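Local coordinates for protein exotoxin 6 (Staphylococcus aureus subsp. aureus Mu50, PDB 4ZYS) that is a staphylococcal superantigen-like exotoxin that probably acts on host immune defences and may bind sugars, at residues V21-N26 against L130-Y135; D70-R75 against D134-E139. All coordinates share one frame; numbering follows the deposited sequence.

Interaction 1. Residues V21-N26 against L130-Y135; sequences VLERKN and LKELDY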
ATOM      1  N   VAL A  21      -5.956   6.072   7.281  1.00 25.58           N
ATOM      2  CA  VAL A  21      -6.242   4.911   6.447  1.00 24.73           C
ATOM      3  C   VAL A  21      -7.528   4.174   6.907  1.00 26.35           C
ATOM      4  O   VAL A  21      -7.799   4.084   8.091  1.00 25.67           O
ATOM      5  CB  VAL A  21      -4.983   4.004   6.457  1.00 28.06           C
ATOM      6  CG1 VAL A  21      -5.334   2.530   6.335  1.00 27.88           C
ATOM      7  CG2 VAL A  21      -4.020   4.431   5.350  1.00 27.87           C
ATOM      8  N   LEU A  22      -8.305   3.659   5.952  1.00 22.73           N
ATOM      9  CA  LEU A  22      -9.486   2.865   6.231  1.00 24.21           C
ATOM     10  C   LEU A  22      -9.223   1.469   5.708  1.00 27.40           C
ATOM     11  O   LEU A  22      -9.112   1.284   4.503  1.00 25.42           O
ATOM     12  CB  LEU A  22     -10.753   3.492   5.607  1.00 25.63           C
ATOM     13  CG  LEU A  22     -12.068   2.715   5.791  1.00 32.46           C
ATOM     14  CD1 LEU A  22     -12.347   2.432   7.290  1.00 33.35           C
ATOM     15  CD2 LEU A  22     -13.260   3.444   5.108  1.00 34.19           C
ATOM     16  N   GLU A  23      -9.025   0.500   6.604  1.00 24.71           N
ATOM     17  CA  GLU A  23      -8.777  -0.862   6.168  1.00 24.75           C
ATOM     18  C   GLU A  23      -9.737  -1.823   6.832  1.00 28.81           C
ATOM     19  O   GLU A  23     -10.031  -1.677   8.011  1.00 28.61           O
ATOM     20  CB  GLU A  23      -7.314  -1.320   6.362  1.00 26.13           C
ATOM     21  CG  GLU A  23      -6.655  -1.033   7.697  1.00 37.18           C
ATOM     22  CD  GLU A  23      -5.426  -1.884   7.967  1.00 54.62           C
ATOM     23  OE1 GLU A  23      -4.897  -2.484   7.004  1.00 32.48           O
ATOM     24  OE2 GLU A  23      -4.995  -1.957   9.141  1.00 43.56           O
ATOM     25  N   ARG A  24     -10.278  -2.764   6.047  1.00 23.54           N
ATOM     26  CA  ARG A  24     -11.198  -3.793   6.519  1.00 23.00           C
ATOM     27  C   ARG A  24     -10.986  -5.067   5.750  1.00 25.62           C
ATOM     28  O   ARG A  24     -10.750  -5.034   4.539  1.00 24.44           O
ATOM     29  CB  ARG A  24     -12.674  -3.372   6.390  1.00 25.24           C
ATOM     30  CG  ARG A  24     -13.176  -2.310   7.348  1.00 41.32           C
ATOM     31  CD  ARG A  24     -13.251  -2.684   8.827  1.00 52.18           C
ATOM     32  NE  ARG A  24     -13.788  -1.562   9.604  1.00 61.18           N
ATOM     33  CZ  ARG A  24     -13.069  -0.525  10.033  1.00 76.51           C
ATOM     34  NH1 ARG A  24     -11.766  -0.464   9.789  1.00 62.56           N
ATOM     35  NH2 ARG A  24     -13.644   0.445  10.723  1.00 68.97           N
ATOM     36  N   LYS A  25     -11.131  -6.196   6.440  1.00 21.72           N
ATOM     37  CA  LYS A  25     -10.957  -7.523   5.859  1.00 20.77           C
ATOM     38  C   LYS A  25     -12.273  -8.281   5.735  1.00 24.08           C
ATOM     39  O   LYS A  25     -13.124  -8.198   6.625  1.00 23.35           O
ATOM     40  CB  LYS A  25      -9.964  -8.347   6.698  1.00 22.52           C
ATOM     41  CG  LYS A  25      -8.572  -7.704   6.744  1.00 22.18           C
ATOM     42  CD  LYS A  25      -7.597  -8.432   7.631  1.00 27.05           C
ATOM     43  CE  LYS A  25      -6.286  -7.677   7.638  1.00 47.05           C
ATOM     44  NZ  LYS A  25      -5.208  -8.378   8.383  1.00 59.63           N
ATOM     45  N   ASN A  26     -12.412  -9.057   4.640  1.00 21.67           N
ATOM     46  CA  ASN A  26     -13.551  -9.927   4.334  1.00 22.78           C
ATOM     47  C   ASN A  26     -14.827  -9.100   4.222  1.00 27.17           C
ATOM     48  O   ASN A  26     -15.743  -9.223   5.048  1.00 26.98           O
ATOM     49  CB  ASN A  26     -13.681 -11.021   5.418  1.00 25.97           C
ATOM     50  CG  ASN A  26     -14.518 -12.207   5.051  1.00 35.40           C
ATOM     51  OD1 ASN A  26     -14.775 -12.513   3.877  1.00 30.42           O
ATOM     52  ND2 ASN A  26     -14.844 -12.967   6.070  1.00 30.12           N
ATOM     53  N   LEU A 130       0.937  -3.701  -2.740  1.00 15.98           N
ATOM     54  CA  LEU A 130       2.067  -2.808  -2.638  1.00 14.65           C
ATOM     55  C   LEU A 130       1.620  -1.506  -2.032  1.00 17.37           C
ATOM     56  O   LEU A 130       2.415  -0.894  -1.329  1.00 17.42           O
ATOM     57  CB  LEU A 130       2.731  -2.581  -4.001  1.00 14.98           C
ATOM     58  CG  LEU A 130       3.535  -3.765  -4.536  1.00 17.99           C
ATOM     59  CD1 LEU A 130       4.082  -3.450  -5.879  1.00 18.72           C
ATOM     60  CD2 LEU A 130       4.676  -4.133  -3.603  1.00 16.23           C
ATOM     61  N   LYS A 131       0.325  -1.099  -2.236  1.00 12.96           N
ATOM     62  CA  LYS A 131      -0.254   0.124  -1.630  1.00 11.15           C
ATOM     63  C   LYS A 131      -0.112   0.072  -0.102  1.00 17.54           C
ATOM     64  O   LYS A 131       0.297   1.078   0.491  1.00 20.47           O
ATOM     65  CB  LYS A 131      -1.743   0.292  -2.010  1.00 10.89           C
ATOM     66  CG  LYS A 131      -2.417   1.498  -1.333  1.00 12.70           C
ATOM     67  CD  LYS A 131      -3.942   1.503  -1.484  1.00 19.07           C
ATOM     68  CE  LYS A 131      -4.561   2.855  -1.215  1.00 17.60           C
ATOM     69  NZ  LYS A 131      -4.158   3.859  -2.228  1.00 17.40           N
ATOM     70  N   GLU A 132      -0.480  -1.076   0.533  1.00 11.91           N
ATOM     71  CA  GLU A 132      -0.426  -1.234   2.000  1.00 13.19           C
ATOM     72  C   GLU A 132       1.023  -1.260   2.508  1.00 20.75           C
ATOM     73  O   GLU A 132       1.343  -0.565   3.475  1.00 20.47           O
ATOM     74  CB  GLU A 132      -1.154  -2.510   2.441  1.00 14.35           C
ATOM     75  CG  GLU A 132      -1.053  -2.770   3.937  1.00 22.86           C
ATOM     76  CD  GLU A 132      -1.822  -3.968   4.449  1.00 38.72           C
ATOM     77  OE1 GLU A 132      -2.801  -4.371   3.782  1.00 30.37           O
ATOM     78  OE2 GLU A 132      -1.450  -4.505   5.519  1.00 27.06           O
ATOM     79  N   LEU A 133       1.898  -2.059   1.850  1.00 18.27           N
ATOM     80  CA  LEU A 133       3.297  -2.152   2.258  1.00 18.60           C
ATOM     81  C   LEU A 133       3.970  -0.800   2.099  1.00 22.32           C
ATOM     82  O   LEU A 133       4.719  -0.398   2.972  1.00 23.24           O
ATOM     83  CB  LEU A 133       4.046  -3.230   1.450  1.00 18.41           C
ATOM     84  CG  LEU A 133       3.690  -4.664   1.799  1.00 22.40           C
ATOM     85  CD1 LEU A 133       3.929  -5.581   0.636  1.00 22.43           C
ATOM     86  CD2 LEU A 133       4.425  -5.127   3.045  1.00 24.05           C
ATOM     87  N   ASP A 134       3.677  -0.094   1.007  1.00 18.05           N
ATOM     88  CA  ASP A 134       4.250   1.225   0.715  1.00 17.79           C
ATOM     89  C   ASP A 134       3.870   2.228   1.809  1.00 19.72           C
ATOM     90  O   ASP A 134       4.763   2.818   2.411  1.00 20.39           O
ATOM     91  CB  ASP A 134       3.796   1.717  -0.669  1.00 18.64           C
ATOM     92  CG  ASP A 134       4.189   3.135  -1.010  1.00 22.96           C
ATOM     93  OD1 ASP A 134       5.406   3.395  -1.158  1.00 24.83           O
ATOM     94  OD2 ASP A 134       3.286   3.961  -1.210  1.00 23.51           O
ATOM     95  N   TYR A 135       2.577   2.328   2.133  1.00 15.44           N
ATOM     96  CA  TYR A 135       2.105   3.247   3.146  1.00 16.35           C
ATOM     97  C   TYR A 135       2.681   2.938   4.522  1.00 21.61           C
ATOM     98  O   TYR A 135       3.156   3.855   5.193  1.00 22.16           O
ATOM     99  CB  TYR A 135       0.566   3.255   3.215  1.00 17.27           C
ATOM    100  CG  TYR A 135       0.041   4.267   4.212  1.00 17.76           C
ATOM    101  CD1 TYR A 135      -0.097   3.944   5.554  1.00 19.86           C
ATOM    102  CD2 TYR A 135      -0.345   5.536   3.804  1.00 18.57           C
ATOM    103  CE1 TYR A 135      -0.565   4.873   6.479  1.00 23.25           C
ATOM    104  CE2 TYR A 135      -0.810   6.480   4.722  1.00 19.95           C
ATOM    105  CZ  TYR A 135      -0.926   6.139   6.058  1.00 29.79           C
ATOM    106  OH  TYR A 135      -1.383   7.037   6.986  1.00 32.89           O
TER
HETATM  107  O   HOH W   1      -1.750  -2.455   7.404  1.00 24.25           O
HETATM  108  O   HOH W   2      -4.653  -4.675   5.600  1.00 25.59           O
HETATM  109  O   HOH W   3      -3.248  -6.308   7.216  1.00 22.36           O
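With CG anti to the backbone N (chi1 -177°), the Y135 ring reaches from helix 130-145 toward strand 21-24 and meets V21 there. E132, one turn of the helix away from that ring, also sends its chain out fully extended (chi1 and chi2 both 176°), bringing its carboxylate to E23. The apolar half of the contact is a CH-pi interaction: V21 CG2 sits over the centre of the tyrosine ring, 3.7 Å from the Y135 ring centroid, with its closest approach 3.6 Å to Y135 CZ. In the polar half no direct bond joins the segments, and E23 OE1 lies 4.3 Å from E132 OE2. Water 1 donates to both carboxylates, 2.8 Å from E132 OE2 and longer to E23 OE1. Water 2 lies 2.6 Å from E23 OE1 and from E132 OE1. Water 3 accepts from K25 NZ at 3.1 Å and donates to E132 OE2. The edge strand of the OB-fold domain thus meets the central helix of the beta-grasp domain partly through solvent. The shared waters, the lysine and a weak, long ion pair from R136 to E23 would probably temper the repulsion between the two glutamates.

Interaction 2. Residues D70-R75 against D134-E139; sequences DVFILR and DYRLRE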
ATOM      1  N   ASP A  70     -10.385  -7.810   0.851  1.00 15.58           N
ATOM      2  CA  ASP A  70      -9.835  -6.934   1.880  1.00 14.84           C
ATOM      3  C   ASP A  70      -9.588  -5.613   1.220  1.00 18.50           C
ATOM      4  O   ASP A  70      -9.257  -5.575   0.034  1.00 16.00           O
ATOM      5  CB  ASP A  70      -8.546  -7.489   2.512  1.00 16.32           C
ATOM      6  CG  ASP A  70      -8.719  -8.804   3.243  1.00 23.30           C
ATOM      7  OD1 ASP A  70      -9.888  -9.210   3.477  1.00 23.77           O
ATOM      8  OD2 ASP A  70      -7.694  -9.449   3.549  1.00 18.49           O
ATOM      9  N   VAL A  71      -9.767  -4.513   1.957  1.00 16.79           N
ATOM     10  CA  VAL A  71      -9.551  -3.199   1.370  1.00 15.10           C
ATOM     11  C   VAL A  71      -8.625  -2.402   2.263  1.00 19.76           C
ATOM     12  O   VAL A  71      -8.651  -2.541   3.485  1.00 19.89           O
ATOM     13  CB  VAL A  71     -10.870  -2.421   1.033  1.00 18.03           C
ATOM     14  CG1 VAL A  71     -11.749  -3.221   0.073  1.00 17.05           C
ATOM     15  CG2 VAL A  71     -11.655  -2.040   2.293  1.00 18.15           C
ATOM     16  N   PHE A  72      -7.750  -1.615   1.610  1.00 16.64           N
ATOM     17  CA  PHE A  72      -6.819  -0.655   2.189  1.00 15.67           C
ATOM     18  C   PHE A  72      -7.123   0.647   1.470  1.00 20.87           C
ATOM     19  O   PHE A  72      -6.736   0.802   0.310  1.00 20.70           O
ATOM     20  CB  PHE A  72      -5.363  -1.120   2.018  1.00 16.98           C
ATOM     21  CG  PHE A  72      -4.382  -0.273   2.791  1.00 18.10           C
ATOM     22  CD1 PHE A  72      -3.831   0.875   2.226  1.00 19.24           C
ATOM     23  CD2 PHE A  72      -4.018  -0.615   4.095  1.00 21.09           C
ATOM     24  CE1 PHE A  72      -2.949   1.685   2.951  1.00 21.43           C
ATOM     25  CE2 PHE A  72      -3.104   0.174   4.812  1.00 24.55           C
ATOM     26  CZ  PHE A  72      -2.560   1.313   4.227  1.00 22.50           C
ATOM     27  N   ILE A  73      -7.914   1.528   2.111  1.00 17.60           N
ATOM     28  CA  ILE A  73      -8.436   2.761   1.519  1.00 18.11           C
ATOM     29  C   ILE A  73      -7.744   4.003   2.093  1.00 24.00           C
ATOM     30  O   ILE A  73      -7.727   4.240   3.302  1.00 23.73           O
ATOM     31  CB  ILE A  73     -10.001   2.824   1.709  1.00 21.38           C
ATOM     32  CG1 ILE A  73     -10.719   1.655   0.966  1.00 20.90           C
ATOM     33  CG2 ILE A  73     -10.630   4.205   1.348  1.00 20.87           C
ATOM     34  CD1 ILE A  73     -12.102   1.320   1.521  1.00 17.61           C
ATOM     35  N   LEU A  74      -7.239   4.814   1.184  1.00 21.51           N
ATOM     36  CA  LEU A  74      -6.629   6.112   1.415  1.00 21.20           C
ATOM     37  C   LEU A  74      -7.338   7.118   0.484  1.00 23.33           C
ATOM     38  O   LEU A  74      -7.321   6.960  -0.732  1.00 21.98           O
ATOM     39  CB  LEU A  74      -5.104   6.033   1.162  1.00 20.85           C
ATOM     40  CG  LEU A  74      -4.268   7.289   1.454  1.00 25.63           C
ATOM     41  CD1 LEU A  74      -2.838   6.905   1.665  1.00 25.40           C
ATOM     42  CD2 LEU A  74      -4.310   8.256   0.275  1.00 29.26           C
ATOM     43  N   ARG A  75      -7.957   8.149   1.067  1.00 22.58           N
ATOM     44  CA  ARG A  75      -8.649   9.217   0.331  1.00 23.23           C
ATOM     45  C   ARG A  75      -7.695   9.967  -0.559  1.00 28.64           C
ATOM     46  O   ARG A  75      -6.767  10.606  -0.057  1.00 28.91           O
ATOM     47  CB  ARG A  75      -9.259  10.245   1.292  1.00 23.68           C
ATOM     48  CG  ARG A  75     -10.688  10.083   1.626  1.00 28.81           C
ATOM     49  CD  ARG A  75     -11.085  11.141   2.633  1.00 29.80           C
ATOM     50  NE  ARG A  75     -11.531  12.424   2.059  1.00 36.63           N
ATOM     51  CZ  ARG A  75     -12.788  12.701   1.699  1.00 43.87           C
ATOM     52  NH1 ARG A  75     -13.725  11.764   1.751  1.00 27.65           N
ATOM     53  NH2 ARG A  75     -13.105  13.904   1.245  1.00 30.72           N
ATOM     54  N   ASP A 134       3.677  -0.094   1.007  1.00 18.05           N
ATOM     55  CA  ASP A 134       4.250   1.225   0.715  1.00 17.79           C
ATOM     56  C   ASP A 134       3.870   2.228   1.809  1.00 19.72           C
ATOM     57  O   ASP A 134       4.763   2.818   2.411  1.00 20.39           O
ATOM     58  CB  ASP A 134       3.796   1.717  -0.669  1.00 18.64           C
ATOM     59  CG  ASP A 134       4.189   3.135  -1.010  1.00 22.96           C
ATOM     60  OD1 ASP A 134       5.406   3.395  -1.158  1.00 24.83           O
ATOM     61  OD2 ASP A 134       3.286   3.961  -1.210  1.00 23.51           O
ATOM     62  N   TYR A 135       2.577   2.328   2.133  1.00 15.44           N
ATOM     63  CA  TYR A 135       2.105   3.247   3.146  1.00 16.35           C
ATOM     64  C   TYR A 135       2.681   2.938   4.522  1.00 21.61           C
ATOM     65  O   TYR A 135       3.156   3.855   5.193  1.00 22.16           O
ATOM     66  CB  TYR A 135       0.566   3.255   3.215  1.00 17.27           C
ATOM     67  CG  TYR A 135       0.041   4.267   4.212  1.00 17.76           C
ATOM     68  CD1 TYR A 135      -0.097   3.944   5.554  1.00 19.86           C
ATOM     69  CD2 TYR A 135      -0.345   5.536   3.804  1.00 18.57           C
ATOM     70  CE1 TYR A 135      -0.565   4.873   6.479  1.00 23.25           C
ATOM     71  CE2 TYR A 135      -0.810   6.480   4.722  1.00 19.95           C
ATOM     72  CZ  TYR A 135      -0.926   6.139   6.058  1.00 29.79           C
ATOM     73  OH  TYR A 135      -1.383   7.037   6.986  1.00 32.89           O
ATOM     74  N   ARG A 136       2.557   1.678   4.973  1.00 18.92           N
ATOM     75  CA  ARG A 136       2.973   1.271   6.319  1.00 19.59           C
ATOM     76  C   ARG A 136       4.495   1.376   6.514  1.00 25.87           C
ATOM     77  O   ARG A 136       4.944   1.715   7.614  1.00 26.71           O
ATOM     78  CB  ARG A 136       2.485  -0.150   6.645  1.00 17.52           C
ATOM     79  CG  ARG A 136       0.959  -0.286   6.724  1.00 21.18           C
ATOM     80  CD  ARG A 136       0.386   0.496   7.913  1.00 19.41           C
ATOM     81  NE  ARG A 136      -1.037   0.233   8.106  1.00 13.16           N
ATOM     82  CZ  ARG A 136      -1.857   1.032   8.773  1.00 28.78           C
ATOM     83  NH1 ARG A 136      -1.418   2.181   9.274  1.00 26.78           N
ATOM     84  NH2 ARG A 136      -3.124   0.706   8.922  1.00 18.76           N
ATOM     85  N   LEU A 137       5.283   1.124   5.468  1.00 20.71           N
ATOM     86  CA  LEU A 137       6.732   1.232   5.623  1.00 20.01           C
ATOM     87  C   LEU A 137       7.159   2.724   5.655  1.00 25.71           C
ATOM     88  O   LEU A 137       8.006   3.108   6.459  1.00 26.82           O
ATOM     89  CB  LEU A 137       7.469   0.442   4.534  1.00 18.78           C
ATOM     90  CG  LEU A 137       7.331  -1.105   4.642  1.00 20.23           C
ATOM     91  CD1 LEU A 137       7.688  -1.778   3.331  1.00 20.53           C
ATOM     92  CD2 LEU A 137       8.117  -1.668   5.801  1.00 15.56           C
ATOM     93  N   ARG A 138       6.517   3.556   4.838  1.00 21.16           N
ATOM     94  CA  ARG A 138       6.782   4.992   4.815  1.00 21.29           C
ATOM     95  C   ARG A 138       6.316   5.619   6.137  1.00 24.65           C
ATOM     96  O   ARG A 138       7.020   6.470   6.640  1.00 25.45           O
ATOM     97  CB  ARG A 138       6.119   5.660   3.584  1.00 19.73           C
ATOM     98  CG  ARG A 138       6.782   5.246   2.248  1.00 14.73           C
ATOM     99  CD  ARG A 138       6.534   6.263   1.167  1.00 17.90           C
ATOM    100  NE  ARG A 138       6.562   5.657  -0.169  1.00 15.07           N
ATOM    101  CZ  ARG A 138       6.862   6.307  -1.292  1.00 22.12           C
ATOM    102  NH1 ARG A 138       7.209   7.585  -1.255  1.00 12.98           N
ATOM    103  NH2 ARG A 138       6.815   5.683  -2.459  1.00 10.13           N
ATOM    104  N   GLU A 139       5.208   5.138   6.734  1.00 21.59           N
ATOM    105  CA  GLU A 139       4.664   5.583   8.036  1.00 23.69           C
ATOM    106  C   GLU A 139       5.679   5.381   9.171  1.00 27.96           C
ATOM    107  O   GLU A 139       5.881   6.287   9.973  1.00 28.16           O
ATOM    108  CB  GLU A 139       3.366   4.815   8.354  1.00 25.50           C
ATOM    109  CG  GLU A 139       2.687   5.206   9.658  1.00 37.96           C
ATOM    110  CD  GLU A 139       1.379   4.484   9.899  1.00 56.61           C
ATOM    111  OE1 GLU A 139       1.318   3.260   9.639  1.00 42.61           O
ATOM    112  OE2 GLU A 139       0.415   5.144  10.350  1.00 51.38           O
TER
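F72 and L74, alternate residues of strand 69-74, both point toward the helix and converge on Y135. The F72 ring presents its edge to the face of the tyrosine in an offset edge-to-face pair, with centroids 5.8 Å apart and planes at 61°. F72 CZ also leans on the stem of its partner, 3.8 Å from Y135 CB. L74 adds a methyl, its CD1 3.6 Å from Y135 CD2, on the same side of the ring plane but along the CD2-CE2 bond, whereas F72 meets CB and CD1. R136 completes the first shell: a bend at chi2 (-67°) folds its chain back toward the strand, and F72 CE2 comes within 3.9 Å of R136 NE. Ring and guanidinium planes stand 83° apart, with the phenyl edge set over the face of the guanidinium, so the charged group does not lie on the pi cloud. Farther out, E139 steadies this arginine by a salt bridge one turn along the helix, R136 NH1 to E139 OE1 at 3.0 Å, on the syn side of the carboxylate and nearly in the guanidinium plane. On another flank of the helix, R138 grips D134 side-on: R138 NE and NH2 both donate to D134 OD1, at 2.7 Å and 3.0 Å. Y17 of helix 10-17 bonds the other oxygen of D134, while Q173 and Y148 take up R138. F72 and L74 come from the OB-fold domain and Y135 from the beta-grasp helix, so their meeting forms part of the buried interface between the two domains. Its core is held by van der Waals and aromatic contact with no hydrogen bond across it, whereas the charges are paired within the helix and probably help to keep the arginine side chains in place.

Both interactions press the same side of helix 130-145 against neighbouring strands of one sheet, and their centres lie about 4 Å apart. Y135 is the shared residue: V21, F72 and L74 all come from one side of its ring plane, V21 over the centre and the L74 methyl obliquely. Strands 21-24 and 69-74 are tied together by backbone bonding, with L22 O 2.7 Å from I73 N, and at the corner of the chain N26 N lies 2.8 Å from D70 OD1. K131, in the helix segment of interaction 1, packs its CE 3.4 Å from F72 O. The E23-E132 part of interaction 1 is water-bridged; its V21-Y135 part continues the buried apolar contact of interaction 2.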